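Local atomic coordinates of adenylyltransferase thiF (Escherichia coli, PDB entry 1ZUD), a protein that adenylates the C-terminal glycine carboxyl group of the sulfur carrier protein ThiS with ATP, a step in thiamine diphosphate biosynthesis. Residues D60-L65 with A102-L107. Sequence-based numbering, arbitrary orientation.
Sequences DDDVHL and ALQQRL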
ATOM      1  N   ASP C  60       2.141  10.241  22.348  1.00 21.39           N
ATOM      2  CA  ASP C  60       2.477  11.295  23.277  1.00 29.50           C
ATOM      3  C   ASP C  60       2.739  12.654  22.613  1.00 25.39           C
ATOM      4  O   ASP C  60       3.168  13.554  23.306  1.00 28.90           O
ATOM      5  CB  ASP C  60       3.697  10.903  24.108  1.00 29.59           C
ATOM      6  CG  ASP C  60       4.974  10.834  23.268  1.00 39.78           C
ATOM      7  OD1 ASP C  60       4.902  10.825  22.007  1.00 38.78           O
ATOM      8  OD2 ASP C  60       6.062  10.782  23.879  1.00 50.86           O
ATOM      9  N   ASP C  61       2.474  12.815  21.310  1.00 22.59           N
ATOM     10  CA  ASP C  61       2.765  14.083  20.626  1.00 22.87           C
ATOM     11  C   ASP C  61       1.561  15.007  20.459  1.00 21.27           C
ATOM     12  O   ASP C  61       0.465  14.599  20.700  1.00 20.62           O
ATOM     13  CB  ASP C  61       3.313  13.806  19.233  1.00 25.78           C
ATOM     14  CG  ASP C  61       4.717  13.216  19.261  1.00 40.17           C
ATOM     15  OD1 ASP C  61       4.931  12.160  18.621  1.00 39.85           O
ATOM     16  OD2 ASP C  61       5.609  13.817  19.911  1.00 39.88           O
ATOM     17  N   ASP C  62       1.815  16.254  20.051  1.00 23.21           N
ATOM     18  CA  ASP C  62       0.780  17.246  19.732  1.00 26.84           C
ATOM     19  C   ASP C  62       0.891  17.427  18.192  1.00 23.89           C
ATOM     20  O   ASP C  62       1.944  17.199  17.606  1.00 25.79           O
ATOM     21  CB  ASP C  62       1.063  18.607  20.426  1.00 25.10           C
ATOM     22  CG  ASP C  62       0.771  18.578  21.956  1.00 38.83           C
ATOM     23  OD1 ASP C  62      -0.076  17.783  22.429  1.00 35.94           O
ATOM     24  OD2 ASP C  62       1.393  19.366  22.701  1.00 42.32           O
ATOM     25  N   VAL C  63      -0.177  17.837  17.531  1.00 22.45           N
ATOM     26  CA  VAL C  63      -0.089  18.023  16.097  1.00 22.18           C
ATOM     27  C   VAL C  63       0.834  19.201  15.731  1.00 23.90           C
ATOM     28  O   VAL C  63       0.788  20.270  16.349  1.00 27.62           O
ATOM     29  CB  VAL C  63      -1.497  18.233  15.499  1.00 18.89           C
ATOM     30  CG1 VAL C  63      -1.388  18.440  13.982  1.00 17.38           C
ATOM     31  CG2 VAL C  63      -2.419  16.977  15.879  1.00 20.69           C
ATOM     32  N   HIS C  64       1.671  19.017  14.711  1.00 24.84           N
ATOM     33  CA  HIS C  64       2.578  20.088  14.262  1.00 24.32           C
ATOM     34  C   HIS C  64       2.274  20.271  12.797  1.00 26.04           C
ATOM     35  O   HIS C  64       1.870  19.315  12.138  1.00 24.93           O
ATOM     36  CB  HIS C  64       4.041  19.673  14.456  0.50 28.02           C
ATOM     37  CG  HIS C  64       4.381  19.333  15.875  0.50 38.49           C
ATOM     38  ND1 HIS C  64       4.238  20.231  16.913  0.50 39.94           N
ATOM     39  CD2 HIS C  64       4.794  18.171  16.440  0.50 36.13           C
ATOM     40  CE1 HIS C  64       4.538  19.635  18.055  0.50 39.04           C
ATOM     41  NE2 HIS C  64       4.877  18.384  17.794  0.50 34.94           N
ATOM     42  N   LEU C  65       2.557  21.462  12.251  1.00 21.69           N
ATOM     43  CA  LEU C  65       2.251  21.725  10.853  1.00 22.12           C
ATOM     44  C   LEU C  65       2.952  20.742   9.911  1.00 24.07           C
ATOM     45  O   LEU C  65       2.365  20.307   8.924  1.00 20.17           O
ATOM     46  CB  LEU C  65       2.656  23.180  10.491  1.00 20.76           C
ATOM     47  CG  LEU C  65       2.689  23.535   9.011  1.00 27.04           C
ATOM     48  CD1 LEU C  65       1.246  23.383   8.408  1.00 25.07           C
ATOM     49  CD2 LEU C  65       3.232  24.968   8.866  1.00 23.46           C
ATOM     50  N   ALA C 102      -8.595   7.079  24.042  1.00 24.28           N
ATOM     51  CA  ALA C 102      -7.393   7.911  23.876  1.00 28.10           C
ATOM     52  C   ALA C 102      -6.428   7.781  25.003  1.00 25.84           C
ATOM     53  O   ALA C 102      -6.814   7.988  26.142  1.00 28.48           O
ATOM     54  CB  ALA C 102      -7.794   9.436  23.778  1.00 27.24           C
ATOM     55  N   LEU C 103      -5.174   7.459  24.709  1.00 27.67           N
ATOM     56  CA  LEU C 103      -4.119   7.401  25.755  1.00 28.33           C
ATOM     57  C   LEU C 103      -3.017   8.369  25.311  1.00 28.29           C
ATOM     58  O   LEU C 103      -2.204   8.045  24.404  1.00 26.32           O
ATOM     59  CB  LEU C 103      -3.487   5.997  25.870  1.00 24.64           C
ATOM     60  CG  LEU C 103      -4.481   4.853  26.123  1.00 33.67           C
ATOM     61  CD1 LEU C 103      -3.731   3.506  26.278  1.00 29.80           C
ATOM     62  CD2 LEU C 103      -5.237   5.128  27.410  1.00 36.39           C
ATOM     63  N   GLN C 104      -2.977   9.552  25.914  1.00 25.06           N
ATOM     64  CA  GLN C 104      -1.952  10.524  25.539  1.00 24.95           C
ATOM     65  C   GLN C 104      -0.713  10.192  26.384  1.00 29.79           C
ATOM     66  O   GLN C 104      -0.465  10.797  27.430  1.00 28.28           O
ATOM     67  CB  GLN C 104      -2.412  11.950  25.828  1.00 27.48           C
ATOM     68  CG  GLN C 104      -1.464  13.040  25.304  1.00 27.17           C
ATOM     69  CD  GLN C 104      -1.358  13.092  23.775  1.00 31.85           C
ATOM     70  OE1 GLN C 104      -2.220  12.583  23.035  1.00 25.10           O
ATOM     71  NE2 GLN C 104      -0.296  13.714  23.299  1.00 27.20           N
ATOM     72  N   GLN C 105       0.039   9.192  25.960  1.00 28.27           N
ATOM     73  CA  GLN C 105       1.199   8.858  26.727  1.00 27.25           C
ATOM     74  C   GLN C 105       2.149   8.005  25.889  1.00 31.23           C
ATOM     75  O   GLN C 105       1.789   7.542  24.786  1.00 27.89           O
ATOM     76  CB  GLN C 105       0.745   8.171  28.048  1.00 29.74           C
ATOM     77  CG  GLN C 105       0.201   6.787  27.851  1.00 33.92           C
ATOM     78  CD  GLN C 105      -0.305   6.140  29.130  1.00 37.09           C
ATOM     79  OE1 GLN C 105      -1.499   6.169  29.416  1.00 35.01           O
ATOM     80  NE2 GLN C 105       0.608   5.553  29.904  1.00 26.11           N
ATOM     81  N   ARG C 106       3.380   7.867  26.385  1.00 32.41           N
ATOM     82  CA  ARG C 106       4.419   7.051  25.746  1.00 39.49           C
ATOM     83  C   ARG C 106       4.265   5.802  26.580  1.00 34.40           C
ATOM     84  O   ARG C 106       4.707   5.757  27.727  1.00 34.87           O
ATOM     85  CB  ARG C 106       5.822   7.653  25.954  1.00 41.45           C
ATOM     86  CG  ARG C 106       6.965   6.815  25.324  1.00 50.47           C
ATOM     87  CD  ARG C 106       8.315   7.523  25.449  1.00 54.48           C
ATOM     88  NE  ARG C 106       9.443   6.755  24.916  1.00 67.64           N
ATOM     89  CZ  ARG C 106      10.029   5.721  25.530  1.00 71.99           C
ATOM     90  NH1 ARG C 106       9.599   5.304  26.720  1.00 69.86           N
ATOM     91  NH2 ARG C 106      11.065   5.108  24.955  1.00 75.22           N
ATOM     92  N   LEU C 107       3.603   4.816  25.999  1.00 29.89           N
ATOM     93  CA  LEU C 107       3.296   3.588  26.714  1.00 26.06           C
ATOM     94  C   LEU C 107       4.531   2.841  27.024  1.00 27.34           C
ATOM     95  O   LEU C 107       5.284   2.503  26.121  1.00 27.31           O
ATOM     96  CB  LEU C 107       2.408   2.677  25.874  1.00 27.35           C
ATOM     97  CG  LEU C 107       0.918   2.981  25.772  1.00 27.09           C
ATOM     98  CD1 LEU C 107       0.237   1.956  24.847  1.00 23.43           C
ATOM     99  CD2 LEU C 107       0.307   2.931  27.189  1.00 25.61           C
TER
HETATM  100  O   HOH W   1       2.316  15.957  23.746  1.00 28.69           O
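The side-chain amide of Q104 donates a hydrogen bond from NE2 to the backbone O of D61, 2.8 Å away, and the N-H...O angle of 155° makes it fairly straight. The acceptor lies almost in the amide plane of Q104, whereas NE2 stands above the carbonyl plane of D61, 48° out of it. With CG anti to the backbone N (chi1 -173°) and a bend at chi2, the Q104 chain carries NE2 to the loop; the other end of the amide is fixed by OE1 bonding to S84 OG at the start of helix 83-94, which settles the amide's rotation. A water at this junction donates a 2.6 Å hydrogen bond to D60 O and a weak one to D62 OD1, and accepts a weak one from Q104 NE2.

Beside it, D60 packs against the backbone after Q104: its CB is 3.7 Å from Q105 C, and its OD2 lies 3.8 Å from R106 CB. The D60 and R106 side chains run alongside each other, but D60 OD2 and R106 NE stay 5.4 Å apart, so any attraction is probably only longer-range electrostatics.

Q104 centres an inverse gamma turn, closed by a weak Q105 N to L103 O bond. The contact thus joins the loop after strand 54-58 to the chain at the C-terminal end of the neighbouring parallel strand 99-103 of the Rossmann-like ThiF fold, next to the ATP-binding residues D59 and L107.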